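Local coordinates for protein aminotransferase (Streptomyces pactum, PDB 4ZM4) that belongs to the class-III aminotransferases, a family of enzymes that depend on pyridoxal 5'-phosphate, and forms a dimer whose two subunits both contribute to the ligand pocket, at residues D62-Y67 with G410-P415; T367-A372 with E419-S424. The protein carries 1 engineered substitution. All coordinates share one frame; numbering follows the deposited sequence.

Contact 1. Residues D62-Y67 with G410-P415; sequences DLNMGY and GVYFHP. With P3B ((3E,4R,5R)-4,5-dihydroxy-3-{[(Z)-{3-hydroxy-2-methyl-5-[(phosphonooxy)methyl]pyridin-4(1H)-ylidene}methyl]imino}cyclohex-1-ene-1-carboxylic acid), chain H.
A buried edge of a small mixed sheet joins D62-Y67 to G410-P415: D62 pairs with Y412 in a parallel bridge, and the chain after D62 then turns toward the ligand pocket. The backbone bond from L63 N to Y412 O is 2.8 Å long. Beside it, the D62 carboxylate and the Y412 ring run side by side, their planes 75° apart, and OD1 meets the ring edge at CD2. OD1 also accepts from N64 N (2.9 Å) and M65 N (3.0 Å), both arriving over the same face of the carboxylate; the first bond makes an Asx turn and the two together an Asx motif, tying the loop's start to D62, while OD2 is bound by Y74. N64 lays CB against Y412 CE2 at 3.8 Å. The N64 side chain leaves with CG opposite the backbone N (chi1 -172°), which carries the amide to the Y67 ring, where ND2 sits 3.3 Å above the centre of one face. P3B lies over the rim of the opposite face, and OH of Y67 meets the H414 ring edge at CD2 (3.4 Å). A water bridges N64 OD1 and H414 N. L63 CD1 touches V411 CG1 at 3.6 Å. Helix 429-444 covers L63, V411 and F413, helix 396-408 packs on Y412 and F413, strand 411-412 is outermost in the sheet within this chain, beside 59-62, and L95 of the second subunit packs on Y412.

Contact 2. Residues T367-A372 with E419-S424; sequences TLMSVA and EPWFLS
T367-M369 pairs antiparallel with W421-L423, with M369 and W421 the hydrogen-bonded pair and L368 and F422 the non-hydrogen-bonded one. W421 N gives a 2.6 Å bond to M369 O, M369 N returns a more bent one to W421 O, and L423 N to T367 O (3.0 Å) carries the pairing one step further. The strands then diverge, and water takes over: one molecule joins V371 N to E419 O, and another accepts from W421 NE1 (3.1 Å) while donating to V371 O.

W421 has the largest share of the contact. V371 sets CG2 over the face of its six-membered ring, 3.7 Å from the centroid and 12° off the normal, a CH-pi contact. M369 lies alongside the same indole, its extended chain bringing SD obliquely to the ring, 4.2 Å from CE3, in a Met-aromatic contact; SD also touches L423 CD1. T367 meets L423 through CB and CG2, and its OG1 is bound by R258, which also binds L423 O. On the face that carries L368 and F422, opposite the M369 and W421 side, L368 CD1 presses against F422 CE2 (3.4 Å), the two side chains pointing the same way.

M345 of helix 334-355 packs on M369, W421 and L423, whereas the nearest atoms of the F422 side chain and P3B are about 5 Å apart and E419 belongs to the P3B pocket. The arrangement is that of a short edge strand completing a three-stranded antiparallel sheet, with one face packed on a helix and the loop before the strand lining a ligand pocket.

Both contacts are buried, their centres 9 Å apart, and their segments alternate along the chain. They abut directly: L63 O and F422 N lie 2.9 Å apart, a probable backbone hydrogen bond, and F413 CB packs on W421 NE1. In this way the loop after strand 59-62 connects two different sheets, the mixed one of contact 1 and the antiparallel one of contact 2. Contact 1 relies on one parallel bridge, a carboxylate gripping backbone N-H groups, and a tyrosine, Y67, whose ring meets P3B; the second subunit also reaches it. Contact 2 has a longer run of strand pairing and a largely apolar helix-facing side, with no other protein chain touching its segments.

Contact 1. Residues D62-Y67 with G410-P415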
ATOM      1  N   ASP B  62       8.485   6.036 -23.915  1.00 20.96           N
ATOM      2  CA  ASP B  62       8.819   5.954 -22.500  1.00 19.43           C
ATOM      3  C   ASP B  62       9.855   4.884 -22.248  1.00 20.50           C
ATOM      4  O   ASP B  62       9.618   3.712 -22.555  1.00 21.69           O
ATOM      5  CB  ASP B  62       7.547   5.649 -21.719  1.00 20.15           C
ATOM      6  CG  ASP B  62       7.652   6.002 -20.215  1.00 19.58           C
ATOM      7  OD1 ASP B  62       8.763   6.188 -19.727  1.00 20.17           O
ATOM      8  OD2 ASP B  62       6.610   6.093 -19.554  1.00 17.97           O
ATOM      9  N   LEU B  63      11.029   5.270 -21.726  1.00 20.26           N
ATOM     10  CA  LEU B  63      12.060   4.289 -21.350  1.00 19.31           C
ATOM     11  C   LEU B  63      11.993   3.963 -19.852  1.00 19.16           C
ATOM     12  O   LEU B  63      12.631   3.016 -19.391  1.00 17.53           O
ATOM     13  CB  LEU B  63      13.451   4.795 -21.712  1.00 19.48           C
ATOM     14  CG  LEU B  63      13.686   5.102 -23.180  1.00 19.42           C
ATOM     15  CD1 LEU B  63      15.094   5.594 -23.364  1.00 19.80           C
ATOM     16  CD2 LEU B  63      13.417   3.899 -24.078  1.00 20.05           C
ATOM     17  N   ASN B  64      11.204   4.742 -19.111  1.00 17.88           N
ATOM     18  CA  ASN B  64      11.025   4.553 -17.674  1.00 17.86           C
ATOM     19  C   ASN B  64       9.893   3.563 -17.346  1.00 17.68           C
ATOM     20  O   ASN B  64      10.000   2.796 -16.416  1.00 15.91           O
ATOM     21  CB  ASN B  64      10.723   5.915 -17.051  1.00 18.62           C
ATOM     22  CG  ASN B  64      10.717   5.879 -15.542  1.00 18.59           C
ATOM     23  OD1 ASN B  64      11.731   5.591 -14.911  1.00 18.04           O
ATOM     24  ND2 ASN B  64       9.565   6.198 -14.946  1.00 18.87           N
ATOM     25  N   MET B  65       8.795   3.637 -18.089  1.00 18.45           N
ATOM     26  CA  MET B  65       7.702   2.673 -17.989  1.00 19.54           C
ATOM     27  C   MET B  65       7.074   2.491 -16.610  1.00 19.26           C
ATOM     28  O   MET B  65       6.674   1.364 -16.230  1.00 18.86           O
ATOM     29  CB  MET B  65       8.170   1.310 -18.540  1.00 20.90           C
ATOM     30  CG  MET B  65       8.547   1.352 -20.018  1.00 22.08           C
ATOM     31  SD  MET B  65       7.231   1.861 -21.147  1.00 21.54           S
ATOM     32  CE  MET B  65       5.960   0.642 -20.812  1.00 22.39           C
ATOM     33  N   GLY B  66       6.959   3.584 -15.861  1.00 18.78           N
ATOM     34  CA  GLY B  66       6.280   3.523 -14.572  1.00 19.15           C
ATOM     35  C   GLY B  66       6.986   2.706 -13.545  1.00 19.03           C
ATOM     36  O   GLY B  66       6.373   2.132 -12.641  1.00 21.31           O
ATOM     37  N   TYR B  67       8.285   2.638 -13.685  1.00 20.25           N
ATOM     38  CA  TYR B  67       9.171   2.122 -12.648  1.00 21.59           C
ATOM     39  C   TYR B  67       9.136   0.585 -12.396  1.00 20.89           C
ATOM     40  O   TYR B  67       9.386   0.139 -11.269  1.00 20.18           O
ATOM     41  CB  TYR B  67       8.977   2.929 -11.349  1.00 22.04           C
ATOM     42  CG  TYR B  67       9.231   4.412 -11.487  1.00 23.22           C
ATOM     43  CD1 TYR B  67      10.504   4.948 -11.341  1.00 24.48           C
ATOM     44  CD2 TYR B  67       8.200   5.285 -11.732  1.00 24.77           C
ATOM     45  CE1 TYR B  67      10.731   6.319 -11.423  1.00 24.60           C
ATOM     46  CE2 TYR B  67       8.418   6.658 -11.806  1.00 24.31           C
ATOM     47  CZ  TYR B  67       9.680   7.177 -11.663  1.00 22.65           C
ATOM     48  OH  TYR B  67       9.887   8.547 -11.776  1.00 21.50           O
ATOM     49  N   GLY B 410      10.966  13.538 -27.834  1.00 24.48           N
ATOM     50  CA  GLY B 410       9.941  12.495 -27.725  1.00 22.98           C
ATOM     51  C   GLY B 410      10.389  11.202 -27.088  1.00 23.27           C
ATOM     52  O   GLY B 410       9.846  10.142 -27.378  1.00 23.27           O
ATOM     53  N   VAL B 411      11.385  11.278 -26.204  1.00 24.46           N
ATOM     54  CA  VAL B 411      11.861  10.112 -25.439  1.00 23.48           C
ATOM     55  C   VAL B 411      11.964  10.528 -23.966  1.00 22.81           C
ATOM     56  O   VAL B 411      12.675  11.478 -23.647  1.00 21.87           O
ATOM     57  CB  VAL B 411      13.229   9.632 -25.956  1.00 23.55           C
ATOM     58  CG1 VAL B 411      13.814   8.516 -25.075  1.00 25.07           C
ATOM     59  CG2 VAL B 411      13.108   9.156 -27.396  1.00 22.98           C
ATOM     60  N   TYR B 412      11.264   9.813 -23.081  1.00 20.35           N
ATOM     61  CA  TYR B 412      11.344  10.078 -21.662  1.00 18.62           C
ATOM     62  C   TYR B 412      12.156   9.023 -20.928  1.00 19.49           C
ATOM     63  O   TYR B 412      11.815   7.843 -20.961  1.00 19.08           O
ATOM     64  CB  TYR B 412       9.956  10.168 -21.023  1.00 17.57           C
ATOM     65  CG  TYR B 412      10.013  10.407 -19.538  1.00 17.35           C
ATOM     66  CD1 TYR B 412      10.309  11.653 -19.030  1.00 17.24           C
ATOM     67  CD2 TYR B 412       9.820   9.367 -18.626  1.00 18.15           C
ATOM     68  CE1 TYR B 412      10.397  11.892 -17.662  1.00 16.62           C
ATOM     69  CE2 TYR B 412       9.912   9.590 -17.249  1.00 17.11           C
ATOM     70  CZ  TYR B 412      10.198  10.858 -16.778  1.00 17.24           C
ATOM     71  OH  TYR B 412      10.273  11.095 -15.422  1.00 16.52           O
ATOM     72  N   PHE B 413      13.180   9.481 -20.201  1.00 19.20           N
ATOM     73  CA  PHE B 413      13.767   8.726 -19.116  1.00 19.40           C
ATOM     74  C   PHE B 413      13.897   9.646 -17.883  1.00 18.98           C
ATOM     75  O   PHE B 413      13.789  10.839 -18.028  1.00 17.93           O
ATOM     76  CB  PHE B 413      15.107   8.095 -19.533  1.00 19.93           C
ATOM     77  CG  PHE B 413      16.090   9.058 -20.114  1.00 20.89           C
ATOM     78  CD1 PHE B 413      16.946   9.749 -19.291  1.00 21.52           C
ATOM     79  CD2 PHE B 413      16.155   9.280 -21.466  1.00 21.43           C
ATOM     80  CE1 PHE B 413      17.847  10.650 -19.812  1.00 22.47           C
ATOM     81  CE2 PHE B 413      17.067  10.169 -21.996  1.00 22.08           C
ATOM     82  CZ  PHE B 413      17.922  10.857 -21.170  1.00 21.76           C
ATOM     83  N   HIS B 414      14.144   9.079 -16.694  1.00 19.47           N
ATOM     84  CA  HIS B 414      14.280   9.864 -15.455  1.00 19.98           C
ATOM     85  C   HIS B 414      15.565  10.731 -15.519  1.00 19.51           C
ATOM     86  O   HIS B 414      16.601  10.253 -15.955  1.00 18.46           O
ATOM     87  CB  HIS B 414      14.336   8.945 -14.242  1.00 21.10           C
ATOM     88  CG  HIS B 414      14.124   9.638 -12.933  1.00 23.96           C
ATOM     89  ND1 HIS B 414      15.051  10.486 -12.367  1.00 23.61           N
ATOM     90  CD2 HIS B 414      13.103   9.562 -12.049  1.00 26.37           C
ATOM     91  CE1 HIS B 414      14.599  10.940 -11.220  1.00 23.40           C
ATOM     92  NE2 HIS B 414      13.431  10.373 -10.987  1.00 25.51           N
ATOM     93  N   PRO B 415      15.488  11.994 -15.079  1.00 19.42           N
ATOM     94  CA  PRO B 415      16.635  12.903 -15.170  1.00 20.15           C
ATOM     95  C   PRO B 415      17.855  12.555 -14.336  1.00 20.19           C
ATOM     96  O   PRO B 415      18.946  13.047 -14.652  1.00 21.31           O
ATOM     97  CB  PRO B 415      16.090  14.253 -14.692  1.00 20.08           C
ATOM     98  CG  PRO B 415      14.703  14.012 -14.229  1.00 20.28           C
ATOM     99  CD  PRO B 415      14.236  12.703 -14.768  1.00 19.66           C
TER
HETATM  100  OAH P3B H 501       6.474   1.087  -1.721  1.00 14.68           O
HETATM  101  PBA P3B H 501       6.642   0.608  -3.223  1.00 15.23           P
HETATM  102  OAI P3B H 501       6.901   1.880  -3.971  1.00 14.22           O
HETATM  103  OAC P3B H 501       5.418  -0.096  -3.783  1.00 16.44           O
HETATM  104  OAQ P3B H 501       8.022  -0.332  -3.119  1.00 14.93           O
HETATM  105  CAM P3B H 501       9.169   0.035  -2.286  1.00 14.96           C
HETATM  106  CAV P3B H 501      10.273  -0.552  -2.852  1.00 15.18           C
HETATM  107  CAL P3B H 501      10.761  -1.700  -2.245  1.00 13.73           C
HETATM  108  NAP P3B H 501      11.849  -2.340  -2.824  1.00 13.84           N
HETATM  109  CAU P3B H 501      12.424  -1.864  -3.980  1.00 13.30           C
HETATM  110  CAA P3B H 501      13.517  -2.481  -4.529  1.00 13.01           C
HETATM  111  CAW P3B H 501      11.980  -0.748  -4.538  1.00 13.23           C
HETATM  112  OAE P3B H 501      12.592  -0.333  -5.670  1.00 13.91           O
HETATM  113  CAX P3B H 501      10.876  -0.055  -4.041  1.00 16.63           C
HETATM  114  CAJ P3B H 501      10.425   1.159  -4.671  1.00 20.22           C
HETATM  115  NAO P3B H 501      11.145   1.764  -5.675  1.00 24.96           N
HETATM  116  CAT P3B H 501      10.792   2.979  -6.202  1.00 33.34           C
HETATM  117  CAK P3B H 501       9.785   3.846  -5.693  1.00 33.36           C
HETATM  118  CAS P3B H 501       9.506   5.108  -6.206  1.00 31.90           C
HETATM  119  CAR P3B H 501       8.460   5.906  -5.706  1.00 30.86           C
HETATM  120  OAD P3B H 501       8.141   6.987  -6.228  1.00 31.04           O
HETATM  121  OAB P3B H 501       7.861   5.632  -4.695  1.00 28.77           O
HETATM  122  CAN P3B H 501      10.021   5.514  -7.374  1.00 34.43           C
HETATM  123  CAY P3B H 501      11.026   4.610  -8.107  1.00 35.22           C
HETATM  124  OAF P3B H 501      12.001   5.557  -8.586  1.00 40.25           O
HETATM  125  CAZ P3B H 501      11.656   3.432  -7.259  1.00 35.14           C
HETATM  126  OAG P3B H 501      12.257   2.319  -8.017  1.00 31.64           O
HETATM  127  O   HOH W   1      14.106   6.147 -16.617  1.00 27.24           O

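Contact 2. Residues T367-A372 with E419-S424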
ATOM      1  N   THR B 367      16.435  -6.539 -19.203  1.00 20.15           N
ATOM      2  CA  THR B 367      15.770  -5.311 -19.599  1.00 20.36           C
ATOM      3  C   THR B 367      15.889  -4.212 -18.537  1.00 23.90           C
ATOM      4  O   THR B 367      15.255  -3.157 -18.646  1.00 25.67           O
ATOM      5  CB  THR B 367      14.283  -5.604 -19.901  1.00 19.23           C
ATOM      6  OG1 THR B 367      13.714  -6.438 -18.879  1.00 15.79           O
ATOM      7  CG2 THR B 367      14.166  -6.306 -21.225  1.00 19.21           C
ATOM      8  N   LEU B 368      16.657  -4.481 -17.492  1.00 26.31           N
ATOM      9  CA  LEU B 368      16.958  -3.501 -16.438  1.00 26.32           C
ATOM     10  C   LEU B 368      18.275  -2.886 -16.884  1.00 28.54           C
ATOM     11  O   LEU B 368      19.210  -3.611 -17.256  1.00 32.20           O
ATOM     12  CB  LEU B 368      17.154  -4.225 -15.140  1.00 27.60           C
ATOM     13  CG  LEU B 368      16.468  -3.857 -13.855  1.00 30.72           C
ATOM     14  CD1 LEU B 368      14.998  -3.572 -14.028  1.00 35.80           C
ATOM     15  CD2 LEU B 368      16.663  -5.015 -12.911  1.00 32.16           C
ATOM     16  N   MET B 369      18.332  -1.566 -16.949  1.00 28.55           N
ATOM     17  CA  MET B 369      19.412  -0.884 -17.650  1.00 27.70           C
ATOM     18  C   MET B 369      19.668   0.531 -17.075  1.00 26.26           C
ATOM     19  O   MET B 369      18.721   1.320 -16.956  1.00 29.27           O
ATOM     20  CB  MET B 369      19.016  -0.792 -19.124  1.00 29.27           C
ATOM     21  CG  MET B 369      20.092  -0.333 -20.058  1.00 31.05           C
ATOM     22  SD  MET B 369      19.517  -0.572 -21.758  1.00 33.12           S
ATOM     23  CE  MET B 369      20.900   0.256 -22.560  1.00 28.07           C
ATOM     24  N   SER B 370      20.933   0.845 -16.771  1.00 24.17           N
ATOM     25  CA  SER B 370      21.353   2.233 -16.389  1.00 23.68           C
ATOM     26  C   SER B 370      22.232   2.831 -17.496  1.00 23.66           C
ATOM     27  O   SER B 370      23.083   2.146 -18.069  1.00 24.33           O
ATOM     28  CB  SER B 370      21.973   2.468 -14.979  1.00 21.60           C
ATOM     29  OG  SER B 370      23.194   1.807 -14.760  1.00 21.11           O
ATOM     30  N   VAL B 371      21.986   4.105 -17.775  1.00 24.60           N
ATOM     31  CA  VAL B 371      22.706   4.881 -18.779  1.00 25.62           C
ATOM     32  C   VAL B 371      23.060   6.234 -18.178  1.00 26.19           C
ATOM     33  O   VAL B 371      22.182   7.041 -17.912  1.00 28.23           O
ATOM     34  CB  VAL B 371      21.861   5.124 -20.061  1.00 26.69           C
ATOM     35  CG1 VAL B 371      22.610   6.024 -21.041  1.00 29.59           C
ATOM     36  CG2 VAL B 371      21.510   3.814 -20.736  1.00 24.10           C
ATOM     37  N   ALA B 372      24.354   6.459 -17.963  1.00 27.72           N
ATOM     38  CA  ALA B 372      24.843   7.632 -17.299  1.00 28.09           C
ATOM     39  C   ALA B 372      25.963   8.275 -18.105  1.00 29.34           C
ATOM     40  O   ALA B 372      26.924   7.631 -18.477  1.00 30.71           O
ATOM     41  CB  ALA B 372      25.334   7.265 -15.895  1.00 29.65           C
ATOM     42  N   GLU B 419      18.881   6.480 -11.912  1.00 19.52           N
ATOM     43  CA  GLU B 419      17.587   5.826 -12.016  1.00 21.80           C
ATOM     44  C   GLU B 419      17.496   4.990 -13.304  1.00 21.18           C
ATOM     45  O   GLU B 419      17.683   5.499 -14.393  1.00 19.68           O
ATOM     46  CB  GLU B 419      16.473   6.855 -11.986  1.00 25.63           C
ATOM     47  CG  GLU B 419      16.338   7.560 -10.641  1.00 28.22           C
ATOM     48  CD  GLU B 419      15.832   6.652  -9.551  1.00 29.56           C
ATOM     49  OE1 GLU B 419      15.333   5.543  -9.843  1.00 33.57           O
ATOM     50  OE2 GLU B 419      15.955   7.031  -8.374  1.00 38.45           O
ATOM     51  N   PRO B 420      17.185   3.699 -13.174  1.00 21.32           N
ATOM     52  CA  PRO B 420      17.259   2.826 -14.335  1.00 21.52           C
ATOM     53  C   PRO B 420      16.155   3.047 -15.394  1.00 21.05           C
ATOM     54  O   PRO B 420      15.129   3.674 -15.109  1.00 21.81           O
ATOM     55  CB  PRO B 420      17.155   1.431 -13.710  1.00 21.44           C
ATOM     56  CG  PRO B 420      16.358   1.627 -12.469  1.00 21.91           C
ATOM     57  CD  PRO B 420      16.720   2.989 -11.961  1.00 21.57           C
ATOM     58  N   TRP B 421      16.428   2.586 -16.619  1.00 19.91           N
ATOM     59  CA  TRP B 421      15.425   2.351 -17.671  1.00 19.95           C
ATOM     60  C   TRP B 421      14.830   0.954 -17.477  1.00 21.43           C
ATOM     61  O   TRP B 421      15.549  -0.006 -17.117  1.00 23.23           O
ATOM     62  CB  TRP B 421      16.112   2.341 -19.054  1.00 19.98           C
ATOM     63  CG  TRP B 421      16.798   3.619 -19.487  1.00 19.44           C
ATOM     64  CD1 TRP B 421      16.997   4.746 -18.753  1.00 20.28           C
ATOM     65  CD2 TRP B 421      17.414   3.860 -20.759  1.00 20.72           C
ATOM     66  NE1 TRP B 421      17.684   5.670 -19.491  1.00 19.83           N
ATOM     67  CE2 TRP B 421      17.934   5.156 -20.732  1.00 21.14           C
ATOM     68  CE3 TRP B 421      17.563   3.101 -21.928  1.00 20.69           C
ATOM     69  CZ2 TRP B 421      18.604   5.711 -21.830  1.00 22.02           C
ATOM     70  CZ3 TRP B 421      18.227   3.642 -22.994  1.00 20.93           C
ATOM     71  CH2 TRP B 421      18.724   4.936 -22.954  1.00 21.95           C
ATOM     72  N   PHE B 422      13.553   0.807 -17.786  1.00 21.93           N
ATOM     73  CA  PHE B 422      12.839  -0.472 -17.675  1.00 21.41           C
ATOM     74  C   PHE B 422      12.230  -0.883 -19.015  1.00 22.01           C
ATOM     75  O   PHE B 422      11.063  -0.592 -19.306  1.00 21.04           O
ATOM     76  CB  PHE B 422      11.717  -0.344 -16.645  1.00 21.49           C
ATOM     77  CG  PHE B 422      12.210  -0.161 -15.244  1.00 21.97           C
ATOM     78  CD1 PHE B 422      12.375   1.094 -14.718  1.00 20.93           C
ATOM     79  CD2 PHE B 422      12.499  -1.258 -14.441  1.00 21.41           C
ATOM     80  CE1 PHE B 422      12.773   1.256 -13.409  1.00 21.65           C
ATOM     81  CE2 PHE B 422      12.921  -1.081 -13.145  1.00 19.72           C
ATOM     82  CZ  PHE B 422      13.061   0.173 -12.626  1.00 19.21           C
ATOM     83  N   LEU B 423      13.005  -1.588 -19.841  1.00 24.24           N
ATOM     84  CA  LEU B 423      12.514  -1.969 -21.197  1.00 23.11           C
ATOM     85  C   LEU B 423      11.420  -3.052 -21.132  1.00 22.53           C
ATOM     86  O   LEU B 423      11.248  -3.720 -20.114  1.00 23.41           O
ATOM     87  CB  LEU B 423      13.667  -2.392 -22.107  1.00 23.36           C
ATOM     88  CG  LEU B 423      14.897  -1.474 -22.124  1.00 23.09           C
ATOM     89  CD1 LEU B 423      15.921  -1.990 -23.112  1.00 24.66           C
ATOM     90  CD2 LEU B 423      14.540  -0.033 -22.460  1.00 22.07           C
ATOM     91  N   SER B 424      10.700  -3.195 -22.231  1.00 23.54           N
ATOM     92  CA  SER B 424       9.524  -4.043 -22.316  1.00 23.64           C
ATOM     93  C   SER B 424       9.465  -4.656 -23.694  1.00 23.17           C
ATOM     94  O   SER B 424      10.243  -4.288 -24.573  1.00 23.00           O
ATOM     95  CB  SER B 424       8.264  -3.226 -22.093  1.00 24.51           C
ATOM     96  OG  SER B 424       7.899  -2.539 -23.278  1.00 25.09           O
TER
HETATM   97  O   HOH W   2      19.994   5.454 -15.985  1.00 18.91           O
HETATM   98  O   HOH W   3      19.584   7.613 -17.899  1.00 22.78           O